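Local coordinates for electron transfer flavoprotein, alpha subunit (Thermotoga maritima, PDB 7KOE), which probably passes electrons between redox partners as part of a flavin-binding electron transfer flavoprotein complex, holding FAD in its FAD-binding domain, at residues Thr205-Glu210 / Pro256-Gly261; Thr266-Leu271 / Ile287-Ile292; Lys232-Leu237 / Ala325-Leu330. All blocks are in the same frame, centred on the assembly; numbering follows the deposited sequence.

Contact 1: residues Thr205-Glu210 / Pro256-Gly261; sequences TQVNLE and PEHQVG. With FAD (flavin-adenine dinucleotide), chain J.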
loop_
_atom_site.group_PDB
_atom_site.type_symbol
_atom_site.label_atom_id
_atom_site.label_comp_id
_atom_site.label_asym_id
_atom_site.label_seq_id
_atom_site.Cartn_x
_atom_site.Cartn_y
_atom_site.Cartn_z
ATOM N N THR B 205 -34.189 -50.574 -3.092
ATOM C CA THR B 205 -33.481 -51.750 -2.607
ATOM C C THR B 205 -32.140 -51.411 -1.976
ATOM O O THR B 205 -31.562 -52.264 -1.293
ATOM C CB THR B 205 -33.262 -52.748 -3.743
ATOM O OG1 THR B 205 -32.475 -52.134 -4.770
ATOM C CG2 THR B 205 -34.589 -53.190 -4.325
ATOM N N GLN B 206 -31.628 -50.203 -2.201
ATOM C CA GLN B 206 -30.385 -49.756 -1.591
ATOM C C GLN B 206 -30.577 -48.390 -0.950
ATOM O O GLN B 206 -31.708 -47.913 -0.816
ATOM C CB GLN B 206 -29.260 -49.699 -2.624
ATOM C CG GLN B 206 -28.842 -51.048 -3.167
ATOM C CD GLN B 206 -27.851 -50.929 -4.299
ATOM O OE1 GLN B 206 -26.871 -50.193 -4.204
ATOM N NE2 GLN B 206 -28.104 -51.647 -5.386
ATOM N N VAL B 207 -29.482 -47.760 -0.541
ATOM C CA VAL B 207 -29.504 -46.405 -0.007
ATOM C C VAL B 207 -29.095 -45.467 -1.129
ATOM O O VAL B 207 -27.990 -45.587 -1.669
ATOM C CB VAL B 207 -28.560 -46.260 1.194
ATOM C CG1 VAL B 207 -28.574 -44.831 1.706
ATOM C CG2 VAL B 207 -28.932 -47.245 2.286
ATOM N N ASN B 208 -29.973 -44.539 -1.494
ATOM C CA ASN B 208 -29.661 -43.640 -2.609
ATOM C C ASN B 208 -28.940 -42.394 -2.112
ATOM O O ASN B 208 -27.754 -42.202 -2.395
ATOM C CB ASN B 208 -30.942 -43.274 -3.357
ATOM C CG ASN B 208 -31.778 -44.483 -3.691
ATOM O OD1 ASN B 208 -31.274 -45.468 -4.228
ATOM N ND2 ASN B 208 -33.062 -44.422 -3.367
ATOM N N LEU B 209 -29.645 -41.547 -1.358
ATOM C CA LEU B 209 -29.145 -40.362 -0.658
ATOM C C LEU B 209 -28.446 -39.328 -1.554
ATOM O O LEU B 209 -27.866 -38.372 -1.042
ATOM C CB LEU B 209 -28.224 -40.763 0.500
ATOM C CG LEU B 209 -28.328 -39.945 1.785
ATOM C CD1 LEU B 209 -29.730 -39.974 2.333
ATOM C CD2 LEU B 209 -27.362 -40.483 2.796
ATOM N N GLU B 210 -28.468 -39.479 -2.875
ATOM C CA GLU B 210 -28.163 -38.378 -3.779
ATOM C C GLU B 210 -29.200 -38.213 -4.864
ATOM O O GLU B 210 -29.320 -37.116 -5.421
ATOM C CB GLU B 210 -26.798 -38.552 -4.467
ATOM C CG GLU B 210 -25.573 -38.502 -3.582
ATOM C CD GLU B 210 -25.065 -39.877 -3.216
ATOM O OE1 GLU B 210 -25.616 -40.869 -3.730
ATOM O OE2 GLU B 210 -24.101 -39.963 -2.435
ATOM N N PRO B 256 -23.588 -46.134 8.509
ATOM C CA PRO B 256 -22.854 -44.971 7.986
ATOM C C PRO B 256 -23.114 -44.649 6.522
ATOM O O PRO B 256 -22.643 -43.604 6.048
ATOM C CB PRO B 256 -21.384 -45.361 8.200
ATOM C CG PRO B 256 -21.400 -46.835 8.372
ATOM C CD PRO B 256 -22.669 -47.133 9.074
ATOM N N GLU B 257 -23.841 -45.494 5.792
ATOM C CA GLU B 257 -24.264 -45.176 4.434
ATOM C C GLU B 257 -25.407 -44.174 4.397
ATOM O O GLU B 257 -25.747 -43.684 3.316
ATOM C CB GLU B 257 -24.675 -46.452 3.688
ATOM C CG GLU B 257 -23.525 -47.365 3.271
ATOM C CD GLU B 257 -22.980 -48.208 4.411
ATOM O OE1 GLU B 257 -23.695 -49.119 4.879
ATOM O OE2 GLU B 257 -21.834 -47.960 4.839
ATOM N N HIS B 258 -25.998 -43.860 5.547
ATOM C CA HIS B 258 -27.062 -42.877 5.664
ATOM C C HIS B 258 -26.556 -41.517 6.115
ATOM O O HIS B 258 -27.365 -40.639 6.418
ATOM C CB HIS B 258 -28.117 -43.376 6.652
ATOM C CG HIS B 258 -28.948 -44.495 6.120
ATOM N ND1 HIS B 258 -30.202 -44.300 5.586
ATOM C CD2 HIS B 258 -28.705 -45.823 6.034
ATOM C CE1 HIS B 258 -30.700 -45.461 5.197
ATOM N NE2 HIS B 258 -29.812 -46.401 5.460
ATOM N N GLN B 259 -25.242 -41.318 6.162
ATOM C CA GLN B 259 -24.683 -40.099 6.722
ATOM C C GLN B 259 -24.617 -39.002 5.673
ATOM O O GLN B 259 -24.223 -39.234 4.528
ATOM C CB GLN B 259 -23.293 -40.362 7.287
ATOM C CG GLN B 259 -22.828 -39.317 8.269
ATOM C CD GLN B 259 -21.348 -39.384 8.509
ATOM O OE1 GLN B 259 -20.844 -40.345 9.083
ATOM N NE2 GLN B 259 -20.634 -38.370 8.059
ATOM N N VAL B 260 -25.000 -37.796 6.079
ATOM C CA VAL B 260 -25.101 -36.645 5.196
ATOM C C VAL B 260 -24.139 -35.581 5.698
ATOM O O VAL B 260 -24.143 -35.249 6.887
ATOM C CB VAL B 260 -26.543 -36.103 5.147
ATOM C CG1 VAL B 260 -26.614 -34.841 4.327
ATOM C CG2 VAL B 260 -27.483 -37.147 4.584
ATOM N N GLY B 261 -23.309 -35.059 4.801
ATOM C CA GLY B 261 -22.463 -33.944 5.160
ATOM C C GLY B 261 -21.145 -33.898 4.420
ATOM O O GLY B 261 -21.075 -34.231 3.236
HETATM P PA FAD J . -25.879 -32.009 17.792
HETATM O O1A FAD J . -25.754 -32.434 19.201
HETATM O O2A FAD J . -24.901 -30.915 17.396
HETATM O O5B FAD J . -27.336 -31.625 17.485
HETATM C C5B FAD J . -28.371 -31.775 18.478
HETATM C C4B FAD J . -29.498 -30.836 18.140
HETATM O O4B FAD J . -30.762 -31.506 18.351
HETATM C C3B FAD J . -29.544 -29.554 18.969
HETATM O O3B FAD J . -29.843 -28.433 18.147
HETATM C C2B FAD J . -30.659 -29.838 19.978
HETATM O O2B FAD J . -31.313 -28.649 20.400
HETATM C C1B FAD J . -31.599 -30.684 19.129
HETATM N N9A FAD J . -32.506 -31.531 19.894
HETATM C C8A FAD J . -32.288 -32.069 21.134
HETATM N N7A FAD J . -33.286 -32.789 21.586
HETATM C C5A FAD J . -34.228 -32.717 20.571
HETATM C C6A FAD J . -35.516 -33.268 20.429
HETATM N N6A FAD J . -36.103 -34.035 21.352
HETATM N N1A FAD J . -36.191 -33.000 19.289
HETATM C C2A FAD J . -35.610 -32.236 18.362
HETATM N N3A FAD J . -34.405 -31.666 18.385
HETATM C C4A FAD J . -33.760 -31.944 19.524
HETATM N N1 FAD J . -21.359 -34.317 10.641
HETATM C C2 FAD J . -22.251 -34.813 9.742
HETATM O O2 FAD J . -23.447 -34.883 10.006
HETATM N N3 FAD J . -21.820 -35.234 8.509
HETATM C C4 FAD J . -20.536 -35.213 8.061
HETATM O O4 FAD J . -20.264 -35.621 6.935
HETATM C C4X FAD J . -19.591 -34.698 9.021
HETATM N N5 FAD J . -18.360 -34.646 8.676
HETATM C C5X FAD J . -17.452 -34.155 9.580
HETATM C C6 FAD J . -16.117 -34.098 9.210
HETATM C C7 FAD J . -15.158 -33.609 10.085
HETATM C C7M FAD J . -13.721 -33.564 9.648
HETATM C C8 FAD J . -15.544 -33.164 11.359
HETATM C C8M FAD J . -14.538 -32.620 12.324
HETATM C C9 FAD J . -16.880 -33.219 11.732
HETATM C C9A FAD J . -17.832 -33.714 10.853
HETATM N N10 FAD J . -19.196 -33.763 11.184
HETATM C C10 FAD J . -20.104 -34.273 10.294
HETATM C "C1'" FAD J . -19.655 -33.362 12.521
HETATM C "C2'" FAD J . -20.184 -31.938 12.606
HETATM O "O2'" FAD J . -19.106 -31.016 12.762
HETATM C "C3'" FAD J . -21.106 -31.835 13.819
HETATM O "O3'" FAD J . -20.327 -32.017 14.995
HETATM C "C4'" FAD J . -22.234 -32.865 13.824
HETATM O "O4'" FAD J . -22.966 -32.784 12.602
HETATM C "C5'" FAD J . -23.182 -32.700 14.988
HETATM O "O5'" FAD J . -24.320 -33.561 14.779
HETATM P P FAD J . -25.755 -33.151 15.262
HETATM O O1P FAD J . -26.709 -34.247 14.786
HETATM O O2P FAD J . -26.084 -31.794 14.863
HETATM O O3P FAD J . -25.643 -33.240 16.826
#
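At the flavin end of the Rossmann-like FAD-binding domain, Val207 and Leu209 from one loop pack against the segment 256-261, which lines the FAD pocket. Both side chains point toward that segment, and the meeting is by packing alone, methyls against an imidazole, carbonyls and Val260. Val207 sets CG1 over one face of the His258 imidazole, a CH-pi contact 4.2 Å from the ring centroid and only 9° off the ring normal. Its other methyl, CG2, comes to 3.4 Å from His258 NE2. With chi1 at 178°, CG1 stands opposite the backbone N of Val207, and this sends it both to the ring and to the Glu257 carbonyl. The imidazole is also held by a hydrogen bond from ND1 to the carbonyl of Val242. Leu209 works further along: its CD2 lies 3.6 Å from His258 C and 3.8 Å from Val260 CG2, against the chain where the short 3-10 turn 256-258 gives way to an extended run. That run makes the flavin contact. FAD N3 donates to Val260 O at 2.8 Å, with an angle of 147° at the hydrogen, while Gln259 NE2 lies 3.0 Å from FAD O4 and its OE1 is bonded to Arg246. Leu209 thus backs the piece of chain that offers the Val260 carbonyl to the pyrimidine end of the flavin. Strand 241-244, at one edge of the parallel sheet, adjoins both segments: Glu241 touches Val207, Leu209 and His258, Val260 pairs through its backbone with Ala244, and Val249 of helix 246-249 touches Gln259.

Contact 2: residues Thr266-Leu271 / Ile287-Ile292; sequences TVRPVL and IKESEI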
loop_
_atom_site.group_PDB
_atom_site.type_symbol
_atom_site.label_atom_id
_atom_site.label_comp_id
_atom_site.label_asym_id
_atom_site.label_seq_id
_atom_site.Cartn_x
_atom_site.Cartn_y
_atom_site.Cartn_z
ATOM N N THR B 266 -23.246 -35.848 -0.011
ATOM C CA THR B 266 -23.817 -34.537 -0.295
ATOM C C THR B 266 -25.144 -34.751 -1.009
ATOM O O THR B 266 -25.179 -35.225 -2.149
ATOM C CB THR B 266 -22.859 -33.697 -1.133
ATOM O OG1 THR B 266 -21.705 -33.375 -0.350
ATOM C CG2 THR B 266 -23.525 -32.408 -1.573
ATOM N N VAL B 267 -26.232 -34.426 -0.332
ATOM C CA VAL B 267 -27.558 -34.629 -0.892
ATOM C C VAL B 267 -27.915 -33.453 -1.790
ATOM O O VAL B 267 -27.431 -32.330 -1.617
ATOM C CB VAL B 267 -28.599 -34.832 0.230
ATOM C CG1 VAL B 267 -28.203 -35.979 1.107
ATOM C CG2 VAL B 267 -28.744 -33.592 1.083
ATOM N N ARG B 268 -28.741 -33.726 -2.794
ATOM C CA ARG B 268 -29.401 -32.678 -3.573
ATOM C C ARG B 268 -30.857 -33.066 -3.801
ATOM O O ARG B 268 -31.250 -33.441 -4.912
ATOM C CB ARG B 268 -28.672 -32.452 -4.899
ATOM C CG ARG B 268 -28.982 -31.132 -5.571
ATOM C CD ARG B 268 -29.009 -31.289 -7.075
ATOM N NE ARG B 268 -27.916 -32.133 -7.544
ATOM C CZ ARG B 268 -27.902 -32.756 -8.718
ATOM N NH1 ARG B 268 -28.928 -32.633 -9.549
ATOM N NH2 ARG B 268 -26.861 -33.505 -9.059
ATOM N N PRO B 269 -31.699 -33.003 -2.753
ATOM C CA PRO B 269 -33.123 -33.245 -2.968
ATOM C C PRO B 269 -33.845 -31.953 -3.298
ATOM O O PRO B 269 -33.211 -30.903 -3.428
ATOM C CB PRO B 269 -33.571 -33.817 -1.625
ATOM C CG PRO B 269 -32.773 -33.058 -0.659
ATOM C CD PRO B 269 -31.444 -32.763 -1.320
ATOM N N VAL B 270 -35.170 -32.010 -3.448
ATOM C CA VAL B 270 -35.952 -30.784 -3.519
ATOM C C VAL B 270 -36.527 -30.408 -2.166
ATOM O O VAL B 270 -37.126 -29.333 -2.032
ATOM C CB VAL B 270 -37.083 -30.894 -4.561
ATOM C CG1 VAL B 270 -36.508 -31.237 -5.921
ATOM C CG2 VAL B 270 -38.115 -31.911 -4.130
ATOM N N LEU B 271 -36.345 -31.250 -1.153
ATOM C CA LEU B 271 -36.941 -31.016 0.158
ATOM C C LEU B 271 -36.116 -31.778 1.185
ATOM O O LEU B 271 -36.118 -33.012 1.185
ATOM C CB LEU B 271 -38.395 -31.463 0.169
ATOM C CG LEU B 271 -39.152 -31.454 1.492
ATOM C CD1 LEU B 271 -39.114 -30.087 2.137
ATOM C CD2 LEU B 271 -40.582 -31.897 1.264
ATOM N N ILE B 287 -26.005 -30.279 2.360
ATOM C CA ILE B 287 -27.425 -30.020 2.140
ATOM C C ILE B 287 -27.689 -28.680 1.481
ATOM O O ILE B 287 -28.848 -28.395 1.145
ATOM C CB ILE B 287 -28.229 -30.108 3.454
ATOM C CG1 ILE B 287 -28.002 -28.867 4.306
ATOM C CG2 ILE B 287 -27.795 -31.301 4.247
ATOM C CD1 ILE B 287 -28.890 -28.787 5.517
ATOM N N LYS B 288 -26.666 -27.847 1.282
ATOM C CA LYS B 288 -26.872 -26.491 0.781
ATOM C C LYS B 288 -27.236 -26.441 -0.697
ATOM O O LYS B 288 -27.677 -25.390 -1.170
ATOM C CB LYS B 288 -25.622 -25.647 1.031
ATOM C CG LYS B 288 -24.366 -26.180 0.370
ATOM C CD LYS B 288 -23.240 -25.162 0.426
ATOM C CE LYS B 288 -22.892 -24.798 1.860
ATOM N NZ LYS B 288 -21.725 -23.877 1.928
ATOM N N GLU B 289 -27.067 -27.534 -1.433
ATOM C CA GLU B 289 -27.471 -27.598 -2.830
ATOM C C GLU B 289 -28.927 -28.009 -3.000
ATOM O O GLU B 289 -29.382 -28.176 -4.135
ATOM C CB GLU B 289 -26.566 -28.570 -3.593
ATOM C CG GLU B 289 -26.195 -28.123 -4.998
ATOM C CD GLU B 289 -25.251 -29.092 -5.687
ATOM O OE1 GLU B 289 -24.973 -30.165 -5.111
ATOM O OE2 GLU B 289 -24.790 -28.784 -6.805
ATOM N N SER B 290 -29.668 -28.171 -1.907
ATOM C CA SER B 290 -31.061 -28.576 -1.976
ATOM C C SER B 290 -31.944 -27.385 -2.332
ATOM O O SER B 290 -31.472 -26.276 -2.594
ATOM C CB SER B 290 -31.506 -29.193 -0.656
ATOM O OG SER B 290 -31.549 -28.225 0.368
ATOM N N GLU B 291 -33.254 -27.614 -2.321
ATOM C CA GLU B 291 -34.224 -26.572 -2.628
ATOM C C GLU B 291 -34.946 -26.059 -1.389
ATOM O O GLU B 291 -35.019 -24.847 -1.173
ATOM C CB GLU B 291 -35.239 -27.090 -3.653
ATOM C CG GLU B 291 -34.822 -26.919 -5.112
ATOM C CD GLU B 291 -34.892 -25.482 -5.618
ATOM O OE1 GLU B 291 -34.455 -25.244 -6.763
ATOM O OE2 GLU B 291 -35.417 -24.598 -4.908
ATOM N N ILE B 292 -35.487 -26.956 -0.569
ATOM C CA ILE B 292 -36.187 -26.593 0.657
ATOM C C ILE B 292 -35.509 -27.305 1.817
ATOM O O ILE B 292 -35.288 -28.520 1.759
ATOM C CB ILE B 292 -37.679 -26.969 0.598
ATOM C CG1 ILE B 292 -38.316 -26.505 -0.709
ATOM C CG2 ILE B 292 -38.427 -26.362 1.769
ATOM C CD1 ILE B 292 -39.602 -27.206 -1.028
#
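Pro269 and Ser290 meet flank to flank, Pro269 CD lying 3.6 Å from Ser290 CB, where two loops run side by side toward neighbouring strands. From here the backbones draw together. Glu291 N reaches Pro269 O at 3.5 Å and Ile292 N reaches Val270 O at 3.2 Å, both weak, bent hydrogen bonds. Leu271 crosses Ile292 with CD1 3.8 Å from CB, and Val267 CG2 lies 4.0 Å from Ile287 CG2, the two side chains side by side and pointing the same way. On the outer flank Arg268 rests its CG 3.3 Å from the Glu289 carbonyl O, its chain then bending at chi2 and chi3. The charged ends do not pair: Arg268 NE stays 4.3 Å from Glu289 OE1, the guanidinium and carboxylate planes are 60° apart, and Glu289 instead forms a salt bridge with Arg164.

What positions Ser290 is the type I turn Ile287-Ser290. With chi1 at 68°, OG swings back to donate to Ile287 O at 2.8 Å, nearly along the C=O axis, and Ser290 N donates to the same oxygen, so two bonds from one residue hold that carbonyl. Arg251 of the partner electron transfer flavoprotein chain is hydrogen-bonded to Ser290 O. The paired loops lead straight into parallel strands 271-275 and 293-296, with Ile292 already paired through its backbone to Tyr272, while strand 214-218 flanks 266-271 and receives Val267 and Pro269 on Val215.

Contact 3: residues Lys232-Leu237 / Ala325-Leu330; sequences KELADL and AKLREL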
loop_
_atom_site.group_PDB
_atom_site.type_symbol
_atom_site.label_atom_id
_atom_site.label_comp_id
_atom_site.label_asym_id
_atom_site.label_seq_id
_atom_site.Cartn_x
_atom_site.Cartn_y
_atom_site.Cartn_z
ATOM N N LYS B 232 -38.446 -42.665 9.109
ATOM C CA LYS B 232 -38.652 -43.502 7.934
ATOM C C LYS B 232 -40.117 -43.594 7.542
ATOM O O LYS B 232 -40.415 -43.913 6.385
ATOM C CB LYS B 232 -38.094 -44.904 8.174
ATOM C CG LYS B 232 -37.626 -45.599 6.912
ATOM C CD LYS B 232 -37.267 -47.044 7.178
ATOM C CE LYS B 232 -36.479 -47.629 6.024
ATOM N NZ LYS B 232 -37.191 -47.458 4.730
ATOM N N GLU B 233 -41.034 -43.337 8.479
ATOM C CA GLU B 233 -42.441 -43.202 8.125
ATOM C C GLU B 233 -42.670 -41.995 7.230
ATOM O O GLU B 233 -43.510 -42.043 6.326
ATOM C CB GLU B 233 -43.294 -43.088 9.388
ATOM C CG GLU B 233 -43.532 -44.403 10.104
ATOM C CD GLU B 233 -43.947 -44.211 11.549
ATOM O OE1 GLU B 233 -43.779 -45.156 12.348
ATOM O OE2 GLU B 233 -44.438 -43.114 11.887
ATOM N N LEU B 234 -41.928 -40.916 7.458
ATOM C CA LEU B 234 -41.972 -39.747 6.597
ATOM C C LEU B 234 -41.132 -39.911 5.339
ATOM O O LEU B 234 -41.353 -39.189 4.362
ATOM C CB LEU B 234 -41.497 -38.519 7.379
ATOM C CG LEU B 234 -41.889 -37.126 6.895
ATOM C CD1 LEU B 234 -43.339 -37.100 6.479
ATOM C CD2 LEU B 234 -41.627 -36.114 7.988
ATOM N N ALA B 235 -40.186 -40.849 5.331
ATOM C CA ALA B 235 -39.328 -41.032 4.167
ATOM C C ALA B 235 -40.060 -41.765 3.053
ATOM O O ALA B 235 -40.053 -41.331 1.897
ATOM C CB ALA B 235 -38.062 -41.791 4.562
ATOM N N ASP B 236 -40.694 -42.891 3.384
ATOM C CA ASP B 236 -41.374 -43.680 2.364
ATOM C C ASP B 236 -42.711 -43.062 1.984
ATOM O O ASP B 236 -43.281 -43.396 0.939
ATOM C CB ASP B 236 -41.563 -45.115 2.849
ATOM C CG ASP B 236 -40.261 -45.884 2.904
ATOM O OD1 ASP B 236 -39.356 -45.581 2.099
ATOM O OD2 ASP B 236 -40.144 -46.794 3.752
ATOM N N LEU B 237 -43.234 -42.172 2.829
ATOM C CA LEU B 237 -44.423 -41.408 2.469
ATOM C C LEU B 237 -44.122 -40.454 1.324
ATOM O O LEU B 237 -44.814 -40.449 0.300
ATOM C CB LEU B 237 -44.936 -40.641 3.686
ATOM C CG LEU B 237 -46.239 -39.856 3.556
ATOM C CD1 LEU B 237 -47.058 -40.076 4.792
ATOM C CD2 LEU B 237 -45.978 -38.370 3.376
ATOM N N ALA B 325 -48.735 -38.234 10.252
ATOM C CA ALA B 325 -50.127 -38.598 10.493
ATOM C C ALA B 325 -51.054 -37.723 9.663
ATOM O O ALA B 325 -52.025 -38.204 9.069
ATOM C CB ALA B 325 -50.459 -38.478 11.980
ATOM N N LYS B 326 -50.755 -36.426 9.604
ATOM C CA LYS B 326 -51.565 -35.504 8.819
ATOM C C LYS B 326 -51.315 -35.689 7.327
ATOM O O LYS B 326 -52.200 -35.450 6.500
ATOM C CB LYS B 326 -51.269 -34.069 9.257
ATOM C CG LYS B 326 -52.182 -33.022 8.661
ATOM C CD LYS B 326 -51.986 -31.689 9.337
ATOM C CE LYS B 326 -52.655 -31.672 10.696
ATOM N NZ LYS B 326 -54.134 -31.761 10.566
ATOM N N LEU B 327 -50.117 -36.144 6.964
ATOM C CA LEU B 327 -49.799 -36.306 5.550
ATOM C C LEU B 327 -50.413 -37.577 4.978
ATOM O O LEU B 327 -50.549 -37.708 3.756
ATOM C CB LEU B 327 -48.285 -36.297 5.352
ATOM C CG LEU B 327 -47.662 -34.942 5.019
ATOM C CD1 LEU B 327 -46.160 -34.996 5.167
ATOM C CD2 LEU B 327 -48.032 -34.526 3.611
ATOM N N ARG B 328 -50.782 -38.532 5.835
ATOM C CA ARG B 328 -51.463 -39.726 5.345
ATOM C C ARG B 328 -52.920 -39.431 5.015
ATOM O O ARG B 328 -53.469 -39.960 4.043
ATOM C CB ARG B 328 -51.367 -40.856 6.373
ATOM C CG ARG B 328 -50.030 -41.554 6.390
ATOM C CD ARG B 328 -49.925 -42.577 7.505
ATOM N NE ARG B 328 -48.534 -42.941 7.751
ATOM C CZ ARG B 328 -47.880 -43.892 7.093
ATOM N NH1 ARG B 328 -46.612 -44.150 7.384
ATOM N NH2 ARG B 328 -48.491 -44.586 6.143
ATOM N N GLU B 329 -53.566 -38.580 5.816
ATOM C CA GLU B 329 -54.977 -38.296 5.587
ATOM C C GLU B 329 -55.174 -37.313 4.440
ATOM O O GLU B 329 -56.302 -37.142 3.963
ATOM C CB GLU B 329 -55.626 -37.768 6.867
ATOM C CG GLU B 329 -55.294 -36.332 7.201
ATOM C CD GLU B 329 -55.475 -36.033 8.674
ATOM O OE1 GLU B 329 -55.266 -36.948 9.496
ATOM O OE2 GLU B 329 -55.830 -34.884 9.010
ATOM N N LEU B 330 -54.103 -36.662 3.985
ATOM C CA LEU B 330 -54.224 -35.771 2.838
ATOM C C LEU B 330 -53.769 -36.452 1.552
ATOM O O LEU B 330 -54.194 -36.057 0.462
ATOM C CB LEU B 330 -53.428 -34.490 3.083
ATOM C CG LEU B 330 -53.830 -33.596 4.263
ATOM C CD1 LEU B 330 -53.275 -32.194 4.078
ATOM C CD2 LEU B 330 -55.337 -33.548 4.469
#
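Chi1 of -175° swings the Leu237 side chain across to the neighbouring helix, where its two methyls divide their work between Leu327 and Arg328. CD2 settles 3.7 Å from Leu327 CB, while CD1 comes to 3.7 Å from Arg328 CG and also sits over one face of the guanidinium. Arg328 leaves its helix with CG opposite the carbonyl carbon (chi1 -78°), and its chain stays extended as far as NE, long enough to span the gap between the helices. It ends near Glu233: NH1 is 3.9 Å from Glu233 O and 5.1 Å from Glu233 OE2, both too far for a bond, and the two side chains cross at about a right angle. The charges therefore probably attract only loosely. Deeper in, Leu234 CD1 meets Leu327 CD1 at 3.8 Å, which makes Leu327 the residue shared by both leucines of helix 227-237. An alanine in place of Leu237 would probably open a gap beside Leu327 and set the stem and guanidinium of Arg328 free to turn. The axes of the segments 232-237 and 325-330 approach to 10.7 Å, 27° from parallel. Helix 227-237 is the crossover between parallel strands 214-218 and 241-244, and helix 321-331 follows the opposite edge strand, 310-312. Thr324, one turn before Arg328, adds packing against Leu234 and Leu237, and Leu327 touches Leu286 of the partner electron transfer flavoprotein chain.

How the contacts relate
All three contacts gather round the five-stranded parallel sheet of the FAD-binding domain. Contacts 1 and 2 follow one another along the chain, their centres 14 Å apart, and they touch: Val260 packs on both Ile287 and Val267, so the segment that meets the flavin shares apolar packing with the loops feeding strands 271-275 and 293-296. Contact 3 stands about 20 Å from the centre of each, with no touch. Its segments alternate with those of contact 1 and enclose contact 2 in sequence, and its helices bring a helix early in this sheet's part of the chain against the helix near the C-terminus of the chain.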